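Acetyl xylan esterase (PDB 6XYC) acts as a bifunctional feruloyl and acetyl xylan esterase of the alpha/beta hydrolase superfamily, probably freeing ester-linked acetyl and feruloyl groups from natural xylans. Local coordinates at residues T7-W12 with K33-A38; W12-Y17 with N26-L31; N213-D218 with A248-T253. One frame throughout, in Å; residues are numbered along the deposited sequence.

Contact 1: T7-W12 with K33-A38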
loop_
_atom_site.group_PDB
_atom_site.type_symbol
_atom_site.label_atom_id
_atom_site.label_comp_id
_atom_site.label_asym_id
_atom_site.label_seq_id
_atom_site.Cartn_x
_atom_site.Cartn_y
_atom_site.Cartn_z
ATOM N N THR A 7 14.962 17.539 -0.874
ATOM C CA THR A 7 13.509 17.447 -0.779
ATOM C C THR A 7 13.006 17.435 0.658
ATOM O O THR A 7 11.809 17.654 0.877
ATOM C CB THR A 7 12.996 16.183 -1.484
ATOM O OG1 THR A 7 13.566 15.018 -0.867
ATOM C CG2 THR A 7 13.357 16.206 -2.957
ATOM N N TYR A 8 13.878 17.203 1.638
ATOM C CA TYR A 8 13.451 17.063 3.023
ATOM C C TYR A 8 14.345 17.869 3.957
ATOM O O TYR A 8 15.534 18.073 3.696
ATOM C CB TYR A 8 13.434 15.579 3.464
ATOM C CG TYR A 8 14.762 14.841 3.344
ATOM C CD1 TYR A 8 15.636 14.758 4.423
ATOM C CD2 TYR A 8 15.131 14.213 2.161
ATOM C CE1 TYR A 8 16.846 14.088 4.319
ATOM C CE2 TYR A 8 16.339 13.539 2.049
ATOM C CZ TYR A 8 17.190 13.477 3.130
ATOM O OH TYR A 8 18.388 12.810 3.028
ATOM N N SER A 9 13.746 18.318 5.060
ATOM C CA SER A 9 14.456 19.031 6.112
ATOM C C SER A 9 14.917 18.118 7.237
ATOM O O SER A 9 15.864 18.467 7.955
ATOM C CB SER A 9 13.560 20.126 6.703
ATOM O OG SER A 9 12.413 19.552 7.307
ATOM N N THR A 10 14.280 16.961 7.394
ATOM C CA THR A 10 14.514 16.063 8.511
ATOM C C THR A 10 14.309 14.644 8.010
ATOM O O THR A 10 13.388 14.383 7.230
ATOM C CB THR A 10 13.563 16.360 9.673
ATOM O OG1 THR A 10 13.599 17.756 9.981
ATOM C CG2 THR A 10 13.956 15.572 10.902
ATOM N N SER A 11 15.172 13.735 8.452
ATOM C CA SER A 11 15.025 12.331 8.117
ATOM C C SER A 11 15.378 11.491 9.331
ATOM O O SER A 11 16.324 11.796 10.063
ATOM C CB SER A 11 15.913 11.932 6.929
ATOM O OG SER A 11 17.289 12.030 7.251
ATOM N N TRP A 12 14.577 10.456 9.559
ATOM C CA TRP A 12 14.925 9.348 10.436
ATOM C C TRP A 12 14.926 8.101 9.561
ATOM O O TRP A 12 13.902 7.785 8.946
ATOM C CB TRP A 12 13.925 9.178 11.577
ATOM C CG TRP A 12 13.816 10.298 12.574
ATOM C CD1 TRP A 12 14.461 10.396 13.777
ATOM C CD2 TRP A 12 12.963 11.444 12.482
ATOM N NE1 TRP A 12 14.075 11.544 14.426
ATOM C CE2 TRP A 12 13.160 12.207 13.651
ATOM C CE3 TRP A 12 12.060 11.906 11.518
ATOM C CZ2 TRP A 12 12.483 13.404 13.883
ATOM C CZ3 TRP A 12 11.392 13.097 11.748
ATOM C CH2 TRP A 12 11.611 13.835 12.921
ATOM N N LYS A 33 11.093 19.842 3.050
ATOM C CA LYS A 33 12.034 20.951 3.179
ATOM C C LYS A 33 11.337 22.195 3.705
ATOM O O LYS A 33 11.811 22.840 4.649
ATOM C CB LYS A 33 12.688 21.231 1.826
ATOM C CG LYS A 33 13.629 22.430 1.819
ATOM C CD LYS A 33 15.028 22.101 2.363
ATOM C CE LYS A 33 15.579 20.770 1.865
ATOM N NZ LYS A 33 16.579 20.174 2.791
ATOM N N GLU A 34 10.240 22.577 3.062
ATOM C CA GLU A 34 9.376 23.649 3.531
ATOM C C GLU A 34 8.947 23.370 4.965
ATOM O O GLU A 34 8.032 22.575 5.196
ATOM C CB GLU A 34 8.154 23.776 2.617
ATOM C CG GLU A 34 7.550 22.439 2.183
ATOM C CD GLU A 34 6.992 22.463 0.765
ATOM O OE1 GLU A 34 5.923 21.868 0.528
ATOM O OE2 GLU A 34 7.620 23.074 -0.125
ATOM N N GLN A 35 9.596 24.013 5.934
ATOM C CA GLN A 35 9.359 23.695 7.337
ATOM C C GLN A 35 8.004 24.232 7.791
ATOM O O GLN A 35 7.560 25.301 7.361
ATOM C CB GLN A 35 10.480 24.265 8.207
ATOM C CG GLN A 35 11.877 23.868 7.735
ATOM C CD GLN A 35 12.819 23.521 8.875
ATOM O OE1 GLN A 35 12.392 23.234 9.992
ATOM N NE2 GLN A 35 14.114 23.541 8.590
ATOM N N LYS A 36 7.340 23.464 8.653
ATOM C CA LYS A 36 6.057 23.848 9.222
ATOM C C LYS A 36 5.936 23.194 10.592
ATOM O O LYS A 36 6.764 22.365 10.982
ATOM C CB LYS A 36 4.892 23.444 8.311
ATOM C CG LYS A 36 4.318 24.594 7.492
ATOM C CD LYS A 36 3.462 25.520 8.343
ATOM C CE LYS A 36 2.112 24.897 8.670
ATOM N NZ LYS A 36 1.430 25.591 9.806
ATOM N N THR A 37 4.887 23.577 11.323
ATOM C CA THR A 37 4.716 23.091 12.689
ATOM C C THR A 37 4.527 21.579 12.717
ATOM O O THR A 37 5.221 20.867 13.452
ATOM C CB THR A 37 3.528 23.794 13.347
ATOM O OG1 THR A 37 2.410 23.786 12.450
ATOM C CG2 THR A 37 3.886 25.233 13.692
ATOM N N ALA A 38 3.587 21.071 11.923
ATOM C CA ALA A 38 3.357 19.638 11.806
ATOM C C ALA A 38 3.062 19.322 10.349
ATOM O O ALA A 38 2.806 20.216 9.535
ATOM C CB ALA A 38 2.211 19.167 12.706
#
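Lys-33 sets its CG anti to the backbone N (chi1 176°), and bends at chi2 (81°) and again at chi3. The folded chain returns to the backbone of Tyr-8. It does so at the far end of the beta hairpin of strands 8-16 and 26-32, at the edge of the main sheet of this alpha/beta hydrolase. Strand 26-32 has just ended, and the chain from Lys-33 onward is a loop leading to strand 39-45. Two donors of Lys-33 work here. Its backbone N gives a hydrogen bond of 3.2 Å to Thr-7 O. Its NZ gives a second one to Tyr-8 O, modelled at 2.5 Å, which is short enough that the exact length is doubtful. NZ sits above the Tyr-8 carbonyl plane, 50° out of it. CE comes over the same carbonyl, 3.3 Å from Tyr-8 O. Lys-33 thus holds two successive carbonyls of residues 7-12, one with its main chain and one with its side chain.

The hydroxyl of Ser-9 plays no part in this grip. It lies between its own backbone N and carbonyl carbon and hydrogen-bonds to Pro-32 O. Ser-9 CB itself points toward Lys-33, 3.8 Å from Lys-33 O. Thr-7 packs on Ala-65 and Leu-68 of helix 56-69, and the Tyr-8 ring meets that of Tyr-30 edge-to-face. Gln-35 adds the last touch, its bent chain bringing amide NE2 within 3.9 Å of Ser-9 CB.

Contact 2: W12-Y17 with N26-L31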
loop_
_atom_site.group_PDB
_atom_site.type_symbol
_atom_site.label_atom_id
_atom_site.label_comp_id
_atom_site.label_asym_id
_atom_site.label_seq_id
_atom_site.Cartn_x
_atom_site.Cartn_y
_atom_site.Cartn_z
ATOM N N TRP A 12 14.577 10.456 9.559
ATOM C CA TRP A 12 14.925 9.348 10.436
ATOM C C TRP A 12 14.926 8.101 9.561
ATOM O O TRP A 12 13.902 7.785 8.946
ATOM C CB TRP A 12 13.925 9.178 11.577
ATOM C CG TRP A 12 13.816 10.298 12.574
ATOM C CD1 TRP A 12 14.461 10.396 13.777
ATOM C CD2 TRP A 12 12.963 11.444 12.482
ATOM N NE1 TRP A 12 14.075 11.544 14.426
ATOM C CE2 TRP A 12 13.160 12.207 13.651
ATOM C CE3 TRP A 12 12.060 11.906 11.518
ATOM C CZ2 TRP A 12 12.483 13.404 13.883
ATOM C CZ3 TRP A 12 11.392 13.097 11.748
ATOM C CH2 TRP A 12 11.611 13.835 12.921
ATOM N N THR A 13 16.055 7.401 9.482
ATOM C CA THR A 13 16.099 6.178 8.695
ATOM C C THR A 13 16.299 4.964 9.592
ATOM O O THR A 13 16.931 5.043 10.651
ATOM C CB THR A 13 17.200 6.229 7.623
ATOM O OG1 THR A 13 18.460 6.569 8.214
ATOM C CG2 THR A 13 16.838 7.251 6.553
ATOM N N ASN A 14 15.719 3.842 9.159
ATOM C CA ASN A 14 15.841 2.562 9.860
ATOM C C ASN A 14 15.326 2.662 11.296
ATOM O O ASN A 14 16.002 2.292 12.260
ATOM C CB ASN A 14 17.283 2.064 9.805
ATOM C CG ASN A 14 17.657 1.565 8.422
ATOM O OD1 ASN A 14 17.003 0.677 7.879
ATOM N ND2 ASN A 14 18.695 2.149 7.837
ATOM N N VAL A 15 14.103 3.164 11.418
ATOM C CA VAL A 15 13.356 3.161 12.668
ATOM C C VAL A 15 12.517 1.893 12.692
ATOM O O VAL A 15 11.711 1.656 11.786
ATOM C CB VAL A 15 12.475 4.413 12.780
ATOM C CG1 VAL A 15 11.625 4.351 14.023
ATOM C CG2 VAL A 15 13.343 5.671 12.748
ATOM N N ASN A 16 12.723 1.058 13.704
ATOM C CA ASN A 16 11.948 -0.168 13.829
ATOM C C ASN A 16 10.565 0.166 14.376
ATOM O O ASN A 16 10.441 0.877 15.379
ATOM C CB ASN A 16 12.658 -1.166 14.741
ATOM C CG ASN A 16 11.980 -2.522 14.748
ATOM O OD1 ASN A 16 11.038 -2.752 15.508
ATOM N ND2 ASN A 16 12.449 -3.427 13.889
ATOM N N TYR A 17 9.524 -0.338 13.710
ATOM C CA TYR A 17 8.153 -0.049 14.105
ATOM C C TYR A 17 7.481 -1.206 14.831
ATOM O O TYR A 17 6.341 -1.052 15.284
ATOM C CB TYR A 17 7.317 0.362 12.878
ATOM C CG TYR A 17 7.166 -0.686 11.787
ATOM C CD1 TYR A 17 6.313 -1.769 11.950
ATOM C CD2 TYR A 17 7.853 -0.566 10.583
ATOM C CE1 TYR A 17 6.164 -2.716 10.957
ATOM C CE2 TYR A 17 7.710 -1.509 9.584
ATOM C CZ TYR A 17 6.863 -2.576 9.777
ATOM O OH TYR A 17 6.716 -3.524 8.788
ATOM N N ASN A 26 11.510 -2.194 9.664
ATOM C CA ASN A 26 12.031 -0.839 9.722
ATOM C C ASN A 26 11.268 0.069 8.766
ATOM O O ASN A 26 10.664 -0.381 7.793
ATOM C CB ASN A 26 13.519 -0.807 9.372
ATOM C CG ASN A 26 14.394 -1.353 10.475
ATOM O OD1 ASN A 26 13.949 -1.564 11.600
ATOM N ND2 ASN A 26 15.667 -1.574 10.151
ATOM N N LEU A 27 11.319 1.365 9.053
ATOM C CA LEU A 27 10.774 2.368 8.152
ATOM C C LEU A 27 11.677 3.591 8.159
ATOM O O LEU A 27 12.526 3.754 9.038
ATOM C CB LEU A 27 9.342 2.760 8.543
ATOM C CG LEU A 27 9.046 3.121 9.995
ATOM C CD1 LEU A 27 9.463 4.539 10.303
ATOM C CD2 LEU A 27 7.554 2.909 10.258
ATOM N N ASP A 28 11.492 4.442 7.154
ATOM C CA ASP A 28 12.181 5.721 7.055
ATOM C C ASP A 28 11.144 6.834 7.077
ATOM O O ASP A 28 10.067 6.697 6.489
ATOM C CB ASP A 28 13.015 5.805 5.778
ATOM C CG ASP A 28 13.994 4.657 5.639
ATOM O OD1 ASP A 28 14.464 4.139 6.678
ATOM O OD2 ASP A 28 14.281 4.278 4.486
ATOM N N ILE A 29 11.465 7.937 7.752
ATOM C CA ILE A 29 10.556 9.075 7.866
ATOM C C ILE A 29 11.262 10.316 7.340
ATOM O O ILE A 29 12.384 10.614 7.757
ATOM C CB ILE A 29 10.099 9.291 9.321
ATOM C CG1 ILE A 29 9.381 8.052 9.857
ATOM C CG2 ILE A 29 9.194 10.507 9.410
ATOM C CD1 ILE A 29 9.073 8.119 11.338
ATOM N N TYR A 30 10.604 11.044 6.442
ATOM C CA TYR A 30 11.125 12.285 5.878
ATOM C C TYR A 30 10.095 13.393 6.055
ATOM O O TYR A 30 8.908 13.181 5.797
ATOM C CB TYR A 30 11.453 12.135 4.387
ATOM C CG TYR A 30 12.434 11.036 4.061
ATOM C CD1 TYR A 30 13.795 11.282 4.034
ATOM C CD2 TYR A 30 11.994 9.751 3.763
ATOM C CE1 TYR A 30 14.695 10.282 3.727
ATOM C CE2 TYR A 30 12.887 8.742 3.461
ATOM C CZ TYR A 30 14.240 9.015 3.443
ATOM O OH TYR A 30 15.142 8.021 3.140
ATOM N N LEU A 31 10.549 14.584 6.495
ATOM C CA LEU A 31 9.676 15.746 6.586
ATOM C C LEU A 31 10.037 16.762 5.501
ATOM O O LEU A 31 11.217 16.908 5.168
ATOM C CB LEU A 31 9.776 16.421 7.956
ATOM C CG LEU A 31 9.644 15.503 9.175
ATOM C CD1 LEU A 31 9.823 16.299 10.464
ATOM C CD2 LEU A 31 8.305 14.773 9.168
#
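Trp-12 meets Leu-31 at the edge of its indole. CD1 of Leu-31 lies near the ring plane, 3.8 Å from Trp-12 CZ3. One step back, the methyl CG2 of Ile-29 fits in obliquely against Trp-12 CE3. Further along the same face, Leu-27 fills the hollow between Val-15 and Tyr-17. Its CG takes the position between backbone N and carbonyl carbon (chi1 49°), and its two methyls part there. CD1 rests on Val-15 CB, and CD2 comes within 3.5 Å of Tyr-17 CD2. Strands 8-16 and 26-32 form an antiparallel beta hairpin, and its register slips by one at a G1 beta bulge. Asn-14, in a left-handed backbone conformation, and Val-15 together face Leu-27. Val-15 N bonds to Leu-27 O at 2.9 Å. Asn-14 N donates to Asp-28 OD1, 2.8 Å away, along a nearly straight N-H (169°). The same oxygen forms a salt bridge with Lys-56, which also bonds to Asn-14 OD1. With an alanine in place of Asp-28, the Asn-14 N-H and the Lys-56 charge would probably both lose this partner, and the bulge would be less firmly held. On the opposite face, that of Asn-16 and Asn-26, the Asn-26 amide bridges weakly between Asn-14 OD1 and Asn-16 ND2. Its plane stands almost at a right angle to that of Asn-16, whose ND2 is 3.3 Å from Asn-26 OD1 and also hydrogen-bonds Asp-20.

Contact 3: N213-D218 with A248-T253; sequences NFVDKD and AGAKAT
Asp-216, whose carbonyl faces Ala-250, turns its carboxylate back along its own loop. There OD1 uses its anti lone pair to accept the backbone N of Asp-218 at 2.7 Å, which makes an Asx turn. The carboxylate of Asp-218 is met on its syn side. Lys-217 NZ lies 2.8 Å from Asp-218 OD1 and 29° out of the carboxylate plane, in a salt bridge. The lysine reaches it by bending twice near its end. Earlier in the loop, Asn-213 CB lies over the centre of one face of the Phe-214 ring, 3.7 Å above it.

These bonds shape the loop, while light packing and one water join it to residues 248-253. No direct hydrogen bond crosses. The water accepts from Lys-217 N at 2.7 Å and donates to Ala-248 O at 2.8 Å. Lys-217 CB also approaches Ala-248 O, at 3.4 Å. Ala-250 CB sits 3.5 Å from Asp-216 O. Val-215 has CG1 anti to its backbone N (chi1 -177°), and this methyl faces the CB atoms of both Ala-248 and Ala-250 at the looser range of apolar contact.

Helix 236-248 closes in a Schellman motif at Gly-249, which has positive phi (79°). A side chain at Gly-249 would crowd the carbonyl oxygen of Ala-248 and come close to Lys-217 CB.

The contact lies at one end of a beta-alpha-beta crossover. The loop 213-218 leads into strand 222-227, and helix 236-248 links that strand to its parallel neighbour 252-257. Val-215 also packs on Val-244 and Tyr-245 of the helix, and Lys-251 and Thr-253 pair with Ile-222 in the sheet.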
loop_
_atom_site.group_PDB
_atom_site.type_symbol
_atom_site.label_atom_id
_atom_site.label_comp_id
_atom_site.label_asym_id
_atom_site.label_seq_id
_atom_site.Cartn_x
_atom_site.Cartn_y
_atom_site.Cartn_z
ATOM N N ASN A 213 -12.355 -8.004 -2.892
ATOM C CA ASN A 213 -13.493 -8.719 -2.337
ATOM C C ASN A 213 -14.141 -8.026 -1.142
ATOM O O ASN A 213 -15.234 -8.434 -0.739
ATOM C CB ASN A 213 -13.074 -10.123 -1.895
ATOM C CG ASN A 213 -12.767 -11.037 -3.057
ATOM O OD1 ASN A 213 -11.697 -11.638 -3.115
ATOM N ND2 ASN A 213 -13.706 -11.151 -3.992
ATOM N N PHE A 214 -13.514 -7.001 -0.571
ATOM C CA PHE A 214 -13.954 -6.442 0.700
ATOM C C PHE A 214 -14.282 -4.960 0.613
ATOM O O PHE A 214 -14.434 -4.303 1.648
ATOM C CB PHE A 214 -12.875 -6.737 1.734
ATOM C CG PHE A 214 -12.422 -8.173 1.716
ATOM C CD1 PHE A 214 -13.227 -9.164 2.253
ATOM C CD2 PHE A 214 -11.216 -8.537 1.134
ATOM C CE1 PHE A 214 -12.828 -10.484 2.235
ATOM C CE2 PHE A 214 -10.808 -9.858 1.112
ATOM C CZ PHE A 214 -11.618 -10.833 1.662
ATOM N N VAL A 215 -14.462 -4.437 -0.598
ATOM C CA VAL A 215 -14.798 -3.032 -0.787
ATOM C C VAL A 215 -16.195 -2.767 -0.242
ATOM O O VAL A 215 -17.140 -3.525 -0.504
ATOM C CB VAL A 215 -14.700 -2.665 -2.273
ATOM C CG1 VAL A 215 -14.974 -1.189 -2.473
ATOM C CG2 VAL A 215 -13.329 -3.043 -2.811
ATOM N N ASP A 216 -16.335 -1.681 0.517
ATOM C CA ASP A 216 -17.603 -1.300 1.121
ATOM C C ASP A 216 -17.824 0.189 0.898
ATOM O O ASP A 216 -16.868 0.955 0.740
ATOM C CB ASP A 216 -17.626 -1.615 2.622
ATOM C CG ASP A 216 -18.940 -1.238 3.279
ATOM O OD1 ASP A 216 -19.208 -0.027 3.423
ATOM O OD2 ASP A 216 -19.707 -2.150 3.651
ATOM N N LYS A 217 -19.097 0.593 0.893
ATOM C CA LYS A 217 -19.445 1.994 0.673
ATOM C C LYS A 217 -18.681 2.931 1.602
ATOM O O LYS A 217 -18.416 4.082 1.240
ATOM C CB LYS A 217 -20.964 2.154 0.846
ATOM C CG LYS A 217 -21.422 3.456 1.461
ATOM C CD LYS A 217 -22.894 3.373 1.881
ATOM C CE LYS A 217 -23.064 2.661 3.216
ATOM N NZ LYS A 217 -22.876 3.580 4.370
ATOM N N ASP A 218 -18.304 2.455 2.784
ATOM C CA ASP A 218 -17.693 3.305 3.795
ATOM C C ASP A 218 -16.173 3.368 3.697
ATOM O O ASP A 218 -15.540 3.980 4.565
ATOM C CB ASP A 218 -18.074 2.826 5.202
ATOM C CG ASP A 218 -19.536 3.059 5.525
ATOM O OD1 ASP A 218 -20.152 3.960 4.917
ATOM O OD2 ASP A 218 -20.076 2.342 6.395
ATOM N N ALA A 248 -20.199 -0.773 -5.361
ATOM C CA ALA A 248 -20.379 -0.809 -3.915
ATOM C C ALA A 248 -20.822 0.531 -3.346
ATOM O O ALA A 248 -21.067 0.622 -2.139
ATOM C CB ALA A 248 -19.081 -1.249 -3.228
ATOM N N GLY A 249 -20.947 1.559 -4.179
ATOM C CA GLY A 249 -21.263 2.882 -3.690
ATOM C C GLY A 249 -20.100 3.633 -3.088
ATOM O O GLY A 249 -20.312 4.694 -2.488
ATOM N N ALA A 250 -18.880 3.120 -3.225
ATOM C CA ALA A 250 -17.693 3.794 -2.725
ATOM C C ALA A 250 -17.150 4.730 -3.801
ATOM O O ALA A 250 -17.653 4.776 -4.927
ATOM C CB ALA A 250 -16.649 2.767 -2.293
ATOM N N LYS A 251 -16.107 5.487 -3.460
ATOM C CA LYS A 251 -15.570 6.512 -4.348
ATOM C C LYS A 251 -14.183 6.102 -4.822
ATOM O O LYS A 251 -13.251 5.984 -4.015
ATOM C CB LYS A 251 -15.516 7.875 -3.656
ATOM C CG LYS A 251 -15.181 9.033 -4.601
ATOM C CD LYS A 251 -16.215 9.180 -5.706
ATOM C CE LYS A 251 -15.759 10.168 -6.772
ATOM N NZ LYS A 251 -15.210 9.510 -7.985
ATOM N N ALA A 252 -14.057 5.888 -6.129
ATOM C CA ALA A 252 -12.793 5.566 -6.768
ATOM C C ALA A 252 -12.610 6.437 -8.000
ATOM O O ALA A 252 -13.564 6.694 -8.740
ATOM C CB ALA A 252 -12.737 4.088 -7.162
ATOM N N THR A 253 -11.387 6.918 -8.186
ATOM C CA THR A 253 -10.965 7.598 -9.402
ATOM C C THR A 253 -9.941 6.714 -10.095
ATOM O O THR A 253 -8.966 6.285 -9.468
ATOM C CB THR A 253 -10.363 8.974 -9.091
ATOM O OG1 THR A 253 -11.325 9.763 -8.382
ATOM C CG2 THR A 253 -9.968 9.690 -10.375
HETATM O O HOH W 1 -21.134 -1.072 0.133
#

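Overall arrangement
Contacts 1 and 2 both use the hairpin of strands 8-16 and 26-32 and share Trp-12. Ser-9 and Thr-10 join them through probable backbone hydrogen bonds to Leu-31. Contact 2 is the partly buried body of the hairpin, with paired backbones, an apolar face and a polar, charged one. Contact 1 lies on the surface where the hairpin opens, and depends on one lysine gripping carbonyls. Contact 3 is also at the surface, on the other side of the chain's centre from contact 2, about 31 Å apart, centre to centre. It reaches the same sheet at strand 252-257, but relies on small apolar touches and a bridging water.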